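Local coordinates for protein F01G10.3, confirmed by transcript evidence (Caenorhabditis elegans, PDB 3K6J), which probably oxidises (3S)-3-hydroxyacyl-CoA with NAD+ as the dehydrogenase part of a multifunctional enzyme, and binds a zinc ion, at residues 247-250 with 251-254; 357-360 with 361-364; 367-370 with 371-374; 382-385 with 386-390; 414-417 with 418-421. All coordinates share one frame; numbering follows the deposited sequence.

Contact 1 (247-250 with 251-254)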
# COMPACT_ATOMS: atom_id res chain seq x y z
N GLN A 247 7.42 17.40 1.58
CA GLN A 247 6.56 18.58 1.61
C GLN A 247 5.93 18.75 2.98
O GLN A 247 5.94 19.86 3.55
CB GLN A 247 5.44 18.48 0.57
CG GLN A 247 5.91 18.45 -0.86
CD GLN A 247 6.83 19.61 -1.19
OE1 GLN A 247 8.04 19.43 -1.33
NE2 GLN A 247 6.26 20.82 -1.27
N SER A 248 5.39 17.66 3.52
CA SER A 248 4.73 17.68 4.82
C SER A 248 5.66 18.18 5.92
O SER A 248 5.24 18.89 6.83
CB SER A 248 4.20 16.29 5.17
OG SER A 248 3.13 15.97 4.29
N GLN A 249 6.93 17.79 5.83
CA GLN A 249 7.92 18.24 6.79
C GLN A 249 8.22 19.73 6.64
O GLN A 249 8.33 20.43 7.66
CB GLN A 249 9.18 17.41 6.67
CG GLN A 249 8.93 15.96 7.07
CD GLN A 249 10.15 15.32 7.66
OE1 GLN A 249 10.74 14.40 7.07
NE2 GLN A 249 10.56 15.80 8.83
N LYS A 250 8.31 20.22 5.40
CA LYS A 250 8.56 21.65 5.16
C LYS A 250 7.52 22.51 5.88
O LYS A 250 7.86 23.60 6.36
CB LYS A 250 8.56 21.97 3.67
CG LYS A 250 9.84 21.62 2.93
CD LYS A 250 9.65 21.85 1.42
CE LYS A 250 10.81 21.28 0.61
NZ LYS A 250 10.46 21.29 -0.85
N LEU A 251 6.29 22.02 5.97
CA LEU A 251 5.23 22.75 6.65
C LEU A 251 5.57 23.00 8.12
O LEU A 251 5.10 23.97 8.72
CB LEU A 251 3.90 22.00 6.54
CG LEU A 251 3.22 22.00 5.16
CD1 LEU A 251 2.04 21.03 5.13
CD2 LEU A 251 2.80 23.41 4.72
N MET A 252 6.38 22.10 8.69
CA MET A 252 6.78 22.21 10.08
C MET A 252 7.99 23.14 10.26
O MET A 252 7.92 24.07 11.07
CB MET A 252 7.06 20.83 10.70
CG MET A 252 5.82 20.01 11.02
SD MET A 252 6.24 18.45 11.79
CE MET A 252 7.40 17.76 10.61
N TYR A 253 9.07 22.89 9.53
CA TYR A 253 10.30 23.66 9.75
C TYR A 253 10.39 25.01 9.03
O TYR A 253 11.06 25.91 9.53
CB TYR A 253 11.58 22.83 9.58
CG TYR A 253 11.83 22.25 8.21
CD1 TYR A 253 11.59 20.90 7.96
CD2 TYR A 253 12.33 23.04 7.18
CE1 TYR A 253 11.83 20.35 6.72
CE2 TYR A 253 12.57 22.50 5.92
CZ TYR A 253 12.31 21.15 5.70
OH TYR A 253 12.54 20.60 4.46
N GLU A 254 9.74 25.15 7.87
CA GLU A 254 9.75 26.42 7.13
C GLU A 254 8.57 27.30 7.49
O GLU A 254 8.67 28.54 7.46
CB GLU A 254 9.79 26.19 5.62
CG GLU A 254 11.17 25.94 5.07
CD GLU A 254 11.13 25.47 3.64
OE1 GLU A 254 12.02 24.68 3.24
OE2 GLU A 254 10.19 25.86 2.90
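Lys250 and Tyr253 pack side by side near the C-terminal end of helix 234-253, and this is the tight part of the contact. The Tyr253 ring lies against the Lys250 backbone. Lys250 CA sits over one ring face, 4.0 Å from the ring centroid, in a CH-pi contact. Lys250 CG comes within 3.3 Å of Tyr253 OH. The ring gets there because CG of Tyr253 stands between the backbone N and the carbonyl carbon (chi1 63°), which turns it back along the helix. Gln249 O is gripped twice. Met252 N bonds to it at 2.8 Å from above the carbonyl plane, and Tyr253 N bonds at 3.2 Å, nearly in line with the C=O.

The looser side holds the partly exposed Glu254. Its chain runs alongside Lys250, but Glu254 OE1 stays 5.5 Å from Lys250 NZ. The extended lysine carries its ammonium elsewhere. Lys250 NZ donates to Gln247 OE1 at 3.1 Å and forms a salt bridge with Glu428. Leu251, on another side, packs on Phe361 of helix 355-375. The doubly bonded Gln249 O mixes i to i+3 and i to i+4 bonds, as is common near the C-terminal end of an alpha-helix, here in the family's C-terminal domain.

Contact 2 (357-360 with 361-364)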
# COMPACT_ATOMS: atom_id res chain seq x y z
N ASP A 357 -4.00 26.06 0.41
CA ASP A 357 -2.58 26.15 0.05
C ASP A 357 -1.75 25.03 0.67
O ASP A 357 -0.82 24.52 0.02
CB ASP A 357 -1.99 27.50 0.46
CG ASP A 357 -2.62 28.68 -0.27
OD1 ASP A 357 -2.53 29.82 0.27
OD2 ASP A 357 -3.21 28.50 -1.36
N VAL A 358 -2.06 24.68 1.92
CA VAL A 358 -1.45 23.54 2.60
C VAL A 358 -1.62 22.23 1.80
O VAL A 358 -0.64 21.54 1.52
CB VAL A 358 -2.03 23.37 4.05
CG1 VAL A 358 -1.55 22.07 4.69
CG2 VAL A 358 -1.62 24.57 4.93
N ILE A 359 -2.87 21.91 1.45
CA ILE A 359 -3.20 20.78 0.59
C ILE A 359 -2.45 20.83 -0.75
O ILE A 359 -1.84 19.84 -1.14
CB ILE A 359 -4.74 20.66 0.36
CG1 ILE A 359 -5.45 20.11 1.61
CG2 ILE A 359 -5.07 19.82 -0.87
CD1 ILE A 359 -4.89 18.78 2.15
N ASN A 360 -2.46 21.97 -1.42
CA ASN A 360 -1.74 22.12 -2.67
C ASN A 360 -0.24 21.87 -2.52
O ASN A 360 0.37 21.23 -3.37
CB ASN A 360 -1.99 23.51 -3.27
CG ASN A 360 -3.44 23.72 -3.64
OD1 ASN A 360 -4.23 22.78 -3.66
ND2 ASN A 360 -3.79 24.96 -3.94
N PHE A 361 0.33 22.41 -1.45
CA PHE A 361 1.75 22.26 -1.14
C PHE A 361 2.14 20.79 -0.99
O PHE A 361 3.23 20.37 -1.39
CB PHE A 361 2.08 23.04 0.15
CG PHE A 361 3.56 23.21 0.42
CD1 PHE A 361 4.31 24.18 -0.25
CD2 PHE A 361 4.20 22.41 1.37
CE1 PHE A 361 5.69 24.35 0.01
CE2 PHE A 361 5.58 22.57 1.62
CZ PHE A 361 6.32 23.55 0.93
N MET A 362 1.24 20.00 -0.41
CA MET A 362 1.46 18.55 -0.25
C MET A 362 1.13 17.72 -1.50
O MET A 362 1.90 16.88 -1.90
CB MET A 362 0.68 18.00 0.95
CG MET A 362 1.44 18.14 2.27
SD MET A 362 0.43 17.85 3.74
CE MET A 362 -0.86 19.06 3.60
N LEU A 363 -0.04 17.95 -2.08
CA LEU A 363 -0.57 17.08 -3.12
C LEU A 363 -0.10 17.38 -4.55
O LEU A 363 0.17 16.45 -5.32
CB LEU A 363 -2.09 17.03 -3.02
CG LEU A 363 -2.78 15.98 -2.11
CD1 LEU A 363 -1.98 15.45 -0.91
CD2 LEU A 363 -4.16 16.44 -1.71
N TYR A 364 0.02 18.65 -4.93
CA TYR A 364 0.43 18.99 -6.29
C TYR A 364 1.81 18.41 -6.66
O TYR A 364 1.96 17.85 -7.72
CB TYR A 364 0.41 20.51 -6.50
CG TYR A 364 -0.98 21.12 -6.57
CD1 TYR A 364 -2.11 20.42 -6.11
CD2 TYR A 364 -1.17 22.39 -7.10
CE1 TYR A 364 -3.38 20.98 -6.17
CE2 TYR A 364 -2.44 22.97 -7.16
CZ TYR A 364 -3.53 22.25 -6.70
OH TYR A 364 -4.78 22.83 -6.77
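Asn360 and Tyr364 stack amide on ring, one turn apart on helix 355-375. The Asn360 amide lies over one face of the Tyr364 ring, with the two planes 24° apart. Asn360 CG lies 3.4 Å from Tyr364 CZ, offset toward the rim. Asn360 CB makes a CH-pi contact, 3.8 Å from the ring centroid. Asn360 CG is anti to its carbonyl carbon (chi1 -64°), and this lays the amide over the ring. Gln356 NE2 donates to Asn360 OD1. With an alanine in place of Tyr364, the Asn360 amide is likely to lose its stacking partner and a gap to open toward Ile414, Met417 and Trp421 of helix 412-424.

The apolar contacts lie on other sides of the helix. Met362 bends at its last torsion (chi3 -58°), which brings CE back to Val358 CG1 at 3.3 Å, closer than usual van der Waals contact. Ile359 CG2 meets Leu363 CD2 at 3.6 Å.

Backbone bonds tie the two segments. Met362 N has a weak bond to Ile359 O beside its main one to Val358 O. Leu363 N bonds to Ile359 O at 2.8 Å. The i to i+4 bonds among these are those of a buried alpha-helix, here packed between helices 234-253, 259-269 and 412-424.

Contact 3 (367-370 with 371-374)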
# COMPACT_ATOMS: atom_id res chain seq x y z
N VAL A 367 1.39 14.64 -7.18
CA VAL A 367 0.81 14.38 -8.50
C VAL A 367 1.88 14.44 -9.60
O VAL A 367 1.96 13.57 -10.48
CB VAL A 367 -0.37 15.32 -8.83
CG1 VAL A 367 -0.83 15.13 -10.30
CG2 VAL A 367 -1.53 15.09 -7.87
N ASN A 368 2.73 15.48 -9.52
CA ASN A 368 3.79 15.69 -10.49
C ASN A 368 4.79 14.54 -10.52
O ASN A 368 5.20 14.11 -11.59
CB ASN A 368 4.48 17.05 -10.24
CG ASN A 368 5.57 17.33 -11.27
OD1 ASN A 368 6.75 17.38 -10.94
ND2 ASN A 368 5.17 17.45 -12.53
N GLU A 369 5.20 14.05 -9.34
CA GLU A 369 6.06 12.86 -9.22
C GLU A 369 5.44 11.59 -9.85
O GLU A 369 6.13 10.80 -10.49
CB GLU A 369 6.43 12.59 -7.76
CG GLU A 369 7.30 11.34 -7.56
CD GLU A 369 8.69 11.47 -8.22
OE1 GLU A 369 9.36 10.44 -8.39
OE2 GLU A 369 9.10 12.59 -8.60
N GLY A 370 4.14 11.41 -9.70
CA GLY A 370 3.47 10.33 -10.42
C GLY A 370 3.71 10.43 -11.92
O GLY A 370 4.04 9.43 -12.57
N TYR A 371 3.55 11.63 -12.48
CA TYR A 371 3.78 11.82 -13.93
C TYR A 371 5.24 11.58 -14.29
O TYR A 371 5.55 11.02 -15.33
CB TYR A 371 3.27 13.17 -14.39
CG TYR A 371 1.78 13.13 -14.60
CD1 TYR A 371 0.90 13.66 -13.67
CD2 TYR A 371 1.26 12.52 -15.71
CE1 TYR A 371 -0.47 13.59 -13.88
CE2 TYR A 371 -0.10 12.44 -15.93
CZ TYR A 371 -0.95 12.97 -15.01
OH TYR A 371 -2.30 12.87 -15.26
N ARG A 372 6.13 11.97 -13.40
CA ARG A 372 7.54 11.63 -13.50
C ARG A 372 7.74 10.10 -13.60
O ARG A 372 8.50 9.64 -14.46
CB ARG A 372 8.26 12.20 -12.28
CG ARG A 372 9.66 12.66 -12.52
CD ARG A 372 9.70 13.79 -13.49
NE ARG A 372 10.08 15.06 -12.88
CZ ARG A 372 10.36 16.15 -13.60
NH1 ARG A 372 10.30 16.11 -14.92
NH2 ARG A 372 10.69 17.27 -12.98
N CYS A 373 7.08 9.32 -12.74
CA CYS A 373 7.11 7.83 -12.83
C CYS A 373 6.51 7.31 -14.13
O CYS A 373 7.05 6.37 -14.73
CB CYS A 373 6.37 7.17 -11.67
SG CYS A 373 7.12 7.41 -10.10
N ILE A 374 5.38 7.88 -14.54
CA ILE A 374 4.80 7.51 -15.82
C ILE A 374 5.83 7.71 -16.99
O ILE A 374 6.16 6.75 -17.69
CB ILE A 374 3.48 8.25 -16.10
CG1 ILE A 374 2.40 7.82 -15.10
CG2 ILE A 374 3.00 7.97 -17.52
CD1 ILE A 374 1.26 8.79 -15.00
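Ile374 N donates to Gly370 O at 2.8 Å, a nearly straight bond (164°). It belongs to the regular i to i+4 pattern of the alpha-helix 355-375, of which this is the C-terminal part. One residue back, Cys373 N bonds to Glu369 O at 2.9 Å, and Arg372 N to Asn368 O comes before it.

The side chains pack along this backbone. Val367 and Tyr371 lie side by side and point the same way. Val367 CG1 meets the edge of the Tyr371 ring in its plane, 3.9 Å from Tyr371 CE1. The far end of the ring is held by a hydrogen bond between Tyr371 OH and Trp395 NE1, with the indole N-H as donor. Ala436, Leu437 and Ala440 of helix 435-440 pack against Tyr371.

Glu369 and Arg372 cross at about a right angle, with their carboxylate and guanidinium planes 70° apart. They are not a salt bridge, for Glu369 OE2 is 5.0 Å from Arg372 NE. Glu369 CG is anti to the backbone N (chi1 179°) and the chain then bends at chi2, so that OE2 reaches the aliphatic part of Arg372 instead. The charge of Glu369 is met by Arg239 of helix 234-253, through a salt bridge to OE1. This pair links two helices.

Gly370 has no side chain. Its carbonyl oxygen lies against Ile374, whose CG1 is 3.4 Å from Gly370 O. On the Glu369 side, OE2 stands 3.8 Å from Arg372 CB.

Contact 4 (382-385 with 386-390). With PO4 (phosphate ion), chain C.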
# COMPACT_ATOMS: atom_id res chain seq x y z
N GLU A 382 -2.39 4.41 -17.13
CA GLU A 382 -3.61 3.76 -16.70
C GLU A 382 -3.47 3.06 -15.35
O GLU A 382 -4.40 3.10 -14.52
CB GLU A 382 -4.09 2.75 -17.76
CG GLU A 382 -4.54 3.37 -19.10
CD GLU A 382 -3.38 4.02 -19.88
OE1 GLU A 382 -3.60 5.12 -20.43
OE2 GLU A 382 -2.24 3.48 -19.91
N SER A 383 -2.34 2.39 -15.13
CA SER A 383 -2.10 1.68 -13.88
C SER A 383 -2.02 2.65 -12.72
O SER A 383 -2.70 2.48 -11.72
CB SER A 383 -0.82 0.85 -13.93
OG SER A 383 -1.04 -0.34 -14.64
N LEU A 384 -1.18 3.67 -12.86
CA LEU A 384 -1.04 4.67 -11.80
C LEU A 384 -2.38 5.28 -11.35
O LEU A 384 -2.69 5.36 -10.14
CB LEU A 384 -0.04 5.75 -12.21
CG LEU A 384 0.17 6.78 -11.09
CD1 LEU A 384 0.77 6.16 -9.82
CD2 LEU A 384 1.03 7.96 -11.61
N ILE A 385 -3.19 5.66 -12.34
CA ILE A 385 -4.45 6.34 -12.10
C ILE A 385 -5.47 5.43 -11.43
O ILE A 385 -6.08 5.84 -10.44
CB ILE A 385 -4.99 7.10 -13.38
CG1 ILE A 385 -3.98 8.21 -13.78
CG2 ILE A 385 -6.33 7.77 -13.10
CD1 ILE A 385 -4.37 9.02 -15.00
N ASP A 386 -5.62 4.20 -11.91
CA ASP A 386 -6.49 3.24 -11.27
C ASP A 386 -6.06 3.00 -9.82
O ASP A 386 -6.89 2.97 -8.92
CB ASP A 386 -6.46 1.91 -12.03
CG ASP A 386 -7.25 1.93 -13.35
OD1 ASP A 386 -7.04 1.01 -14.18
OD2 ASP A 386 -8.11 2.84 -13.53
N ILE A 387 -4.75 2.80 -9.60
CA ILE A 387 -4.23 2.60 -8.26
C ILE A 387 -4.62 3.74 -7.30
O ILE A 387 -5.08 3.47 -6.22
CB ILE A 387 -2.68 2.37 -8.28
CG1 ILE A 387 -2.38 0.97 -8.76
CG2 ILE A 387 -2.06 2.62 -6.90
CD1 ILE A 387 -0.90 0.75 -9.27
N MET A 388 -4.44 4.99 -7.73
CA MET A 388 -4.65 6.13 -6.83
C MET A 388 -6.14 6.33 -6.54
O MET A 388 -6.50 6.73 -5.43
CB MET A 388 -4.05 7.43 -7.39
CG MET A 388 -2.54 7.36 -7.69
SD MET A 388 -1.57 6.70 -6.32
CE MET A 388 -1.60 8.05 -5.18
N PHE A 389 -7.00 6.02 -7.51
CA PHE A 389 -8.43 6.00 -7.24
C PHE A 389 -8.81 4.92 -6.24
O PHE A 389 -9.57 5.18 -5.33
CB PHE A 389 -9.27 5.90 -8.52
CG PHE A 389 -9.40 7.23 -9.26
CD1 PHE A 389 -10.06 8.30 -8.66
CD2 PHE A 389 -8.87 7.39 -10.55
CE1 PHE A 389 -10.19 9.51 -9.31
CE2 PHE A 389 -9.02 8.59 -11.22
CZ PHE A 389 -9.66 9.69 -10.60
N ILE A 390 -8.26 3.72 -6.42
CA ILE A 390 -8.49 2.57 -5.53
C ILE A 390 -8.03 2.90 -4.14
O ILE A 390 -8.73 2.59 -3.17
CB ILE A 390 -7.72 1.28 -6.04
CG1 ILE A 390 -8.42 0.66 -7.24
CG2 ILE A 390 -7.48 0.23 -4.93
CD1 ILE A 390 -7.51 -0.31 -8.02
P PO4 C . 2.15 -1.52 -15.79
O1 PO4 C . 1.27 -1.61 -17.02
O2 PO4 C . 3.07 -0.32 -15.87
O3 PO4 C . 1.28 -1.29 -14.58
O4 PO4 C . 2.91 -2.82 -15.66
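Ser383 OG donates to phosphate O3 at 2.5 Å, at the start of the alpha-helix 381-391. A length this short should be read with caution. OG is anti to the carbonyl carbon of Ser383, and this torsion (chi1 -78°) turns it to the ion. The backbone N atoms of Ser380 and Gly230 also bind the ion, which probably came from the crystallisation liquor.

Regular i to i+4 bonds follow. Ile387 N reaches Ser383 O at 3.0 Å with a 168° angle. Asp386 N is bonded to Glu382 O at 3.1 Å and is equally straight. The Asp386 carboxylate has its hydrogen-bonding partner outside the helix turn, where OD2 accepts from Leu33 N.

Packing lies further out. Leu384 and Met388 approach at a slant, with Leu384 CD1 4.1 Å from Met388 CG. Their side of the helix faces helix 234-253 through Val236 and Leu240. Ile387 packs on strands 198-202 and 225-229. Its side chain is about 6 Å from that of Glu200, a zinc ligand, and about 9 Å from the zinc ion. Ile385 and Phe389 lie side by side, pointing the same way. The methyl branch of the isoleucine does the touching: Ile385 CG2 meets Phe389 CE2 at 3.4 Å.

Contact 5 (414-417 with 418-421)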
# COMPACT_ATOMS: atom_id res chain seq x y z
N ILE A 414 -2.78 23.09 -11.40
CA ILE A 414 -1.67 22.32 -10.82
C ILE A 414 -0.36 22.65 -11.54
O ILE A 414 0.64 22.98 -10.89
CB ILE A 414 -1.95 20.78 -10.86
CG1 ILE A 414 -3.09 20.44 -9.88
CG2 ILE A 414 -0.69 20.01 -10.50
CD1 ILE A 414 -3.61 19.01 -9.94
N ALA A 415 -0.38 22.58 -12.87
CA ALA A 415 0.79 22.88 -13.70
C ALA A 415 1.28 24.31 -13.46
O ALA A 415 2.48 24.54 -13.33
CB ALA A 415 0.47 22.65 -15.17
N ASN A 416 0.34 25.25 -13.36
CA ASN A 416 0.67 26.66 -13.16
C ASN A 416 1.24 26.96 -11.79
O ASN A 416 2.20 27.72 -11.67
CB ASN A 416 -0.52 27.56 -13.49
CG ASN A 416 -0.78 27.61 -14.97
OD1 ASN A 416 0.16 27.70 -15.75
ND2 ASN A 416 -2.04 27.51 -15.38
N MET A 417 0.66 26.32 -10.78
CA MET A 417 1.13 26.52 -9.42
C MET A 417 2.53 25.95 -9.23
O MET A 417 3.33 26.53 -8.49
CB MET A 417 0.14 25.91 -8.42
CG MET A 417 0.32 26.43 -7.01
SD MET A 417 -0.55 27.96 -6.61
CE MET A 417 -0.30 29.00 -8.08
N LEU A 418 2.82 24.84 -9.90
CA LEU A 418 4.14 24.21 -9.81
C LEU A 418 5.22 25.08 -10.48
O LEU A 418 6.29 25.28 -9.91
CB LEU A 418 4.14 22.79 -10.41
CG LEU A 418 3.44 21.63 -9.65
CD1 LEU A 418 3.19 20.47 -10.58
CD2 LEU A 418 4.24 21.18 -8.43
N VAL A 419 4.93 25.59 -11.67
CA VAL A 419 5.88 26.49 -12.34
C VAL A 419 6.12 27.76 -11.50
O VAL A 419 7.26 28.21 -11.35
CB VAL A 419 5.46 26.82 -13.81
CG1 VAL A 419 5.38 25.54 -14.67
CG2 VAL A 419 4.15 27.58 -13.86
N HIS A 420 5.04 28.29 -10.91
CA HIS A 420 5.14 29.45 -10.03
C HIS A 420 5.96 29.14 -8.76
O HIS A 420 6.75 29.98 -8.32
CB HIS A 420 3.76 30.02 -9.70
CG HIS A 420 3.78 31.07 -8.62
ND1 HIS A 420 2.84 31.11 -7.62
CD2 HIS A 420 4.63 32.10 -8.39
CE1 HIS A 420 3.11 32.12 -6.81
NE2 HIS A 420 4.19 32.73 -7.25
N TRP A 421 5.78 27.96 -8.19
CA TRP A 421 6.61 27.55 -7.05
C TRP A 421 8.04 27.29 -7.47
O TRP A 421 8.97 27.48 -6.69
CB TRP A 421 6.04 26.31 -6.34
CG TRP A 421 4.77 26.55 -5.57
CD1 TRP A 421 4.32 27.75 -5.07
CD2 TRP A 421 3.79 25.57 -5.20
NE1 TRP A 421 3.12 27.57 -4.43
CE2 TRP A 421 2.77 26.25 -4.48
CE3 TRP A 421 3.67 24.18 -5.40
CZ2 TRP A 421 1.64 25.58 -3.97
CZ3 TRP A 421 2.55 23.53 -4.89
CH2 TRP A 421 1.55 24.23 -4.19
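Met417 crosses the Trp421 indole at a slant, one turn apart on helix 412-424. Met417 CG lies over one face of the indole, nearer its rim. It makes a CH-pi contact, 3.6 Å from the centroid of the six-membered ring. Its closest ring atom is Trp421 CZ2, 3.4 Å from Met417 CG. Met417 SD stands off obliquely, 4.8 Å from the centroid of the five-membered ring, as a Met-aromatic contact. The first torsion, with CG anti to the backbone N (chi1 -162°), sets CG over the ring. The bends at chi2 and chi3 then carry SD aside and CE to the edge of the His420 ring, 3.8 Å from His420 ND1. Met417 O also lies over an indole face, 3.3 Å from Trp421 CG, and accepts the backbone bond from Trp421 N at 2.9 Å. A serine at Trp421 would probably leave Met417 CG and SD without their aromatic partner and open a gap beside Asn360.

Ile414 and Leu418 run side by side, pointing the same way. Ile414 CG2 meets Leu418 CD1 at 3.9 Å.

The helix has two environments. Asn416, Val419 and His420 are on the exposed side. Ile414, Leu418 and Trp421 are buried. Ile414 and Met417 pack on Tyr364, and Trp421 on Asn360, all of helix 355-375. Leu418 touches Asn368 of that helix and Leu437 of helix 435-440.

How the contacts relate
The five contacts follow one another along the chain, each along one helix or at its end. Contacts 2 and 3 share helix 355-375, with centres 15 Å apart. Contact 1, near the end of helix 234-253, touches contact 2, with centres 11 Å apart. Contact 5, on helix 412-424, touches both contact 2 and contact 3. Contact 4, on helix 381-391, touches contact 3 through Leu384. Contacts 1 and 4 lie farthest apart, 27 Å between centres. Helix 355-375 is thus a shared core for a mostly helical region beside the mixed sheet of the Rossmann-type part. Contact 4 lies nearest the zinc site, where helix 381-391 packs on strands 198-202 and 225-229 of that sheet.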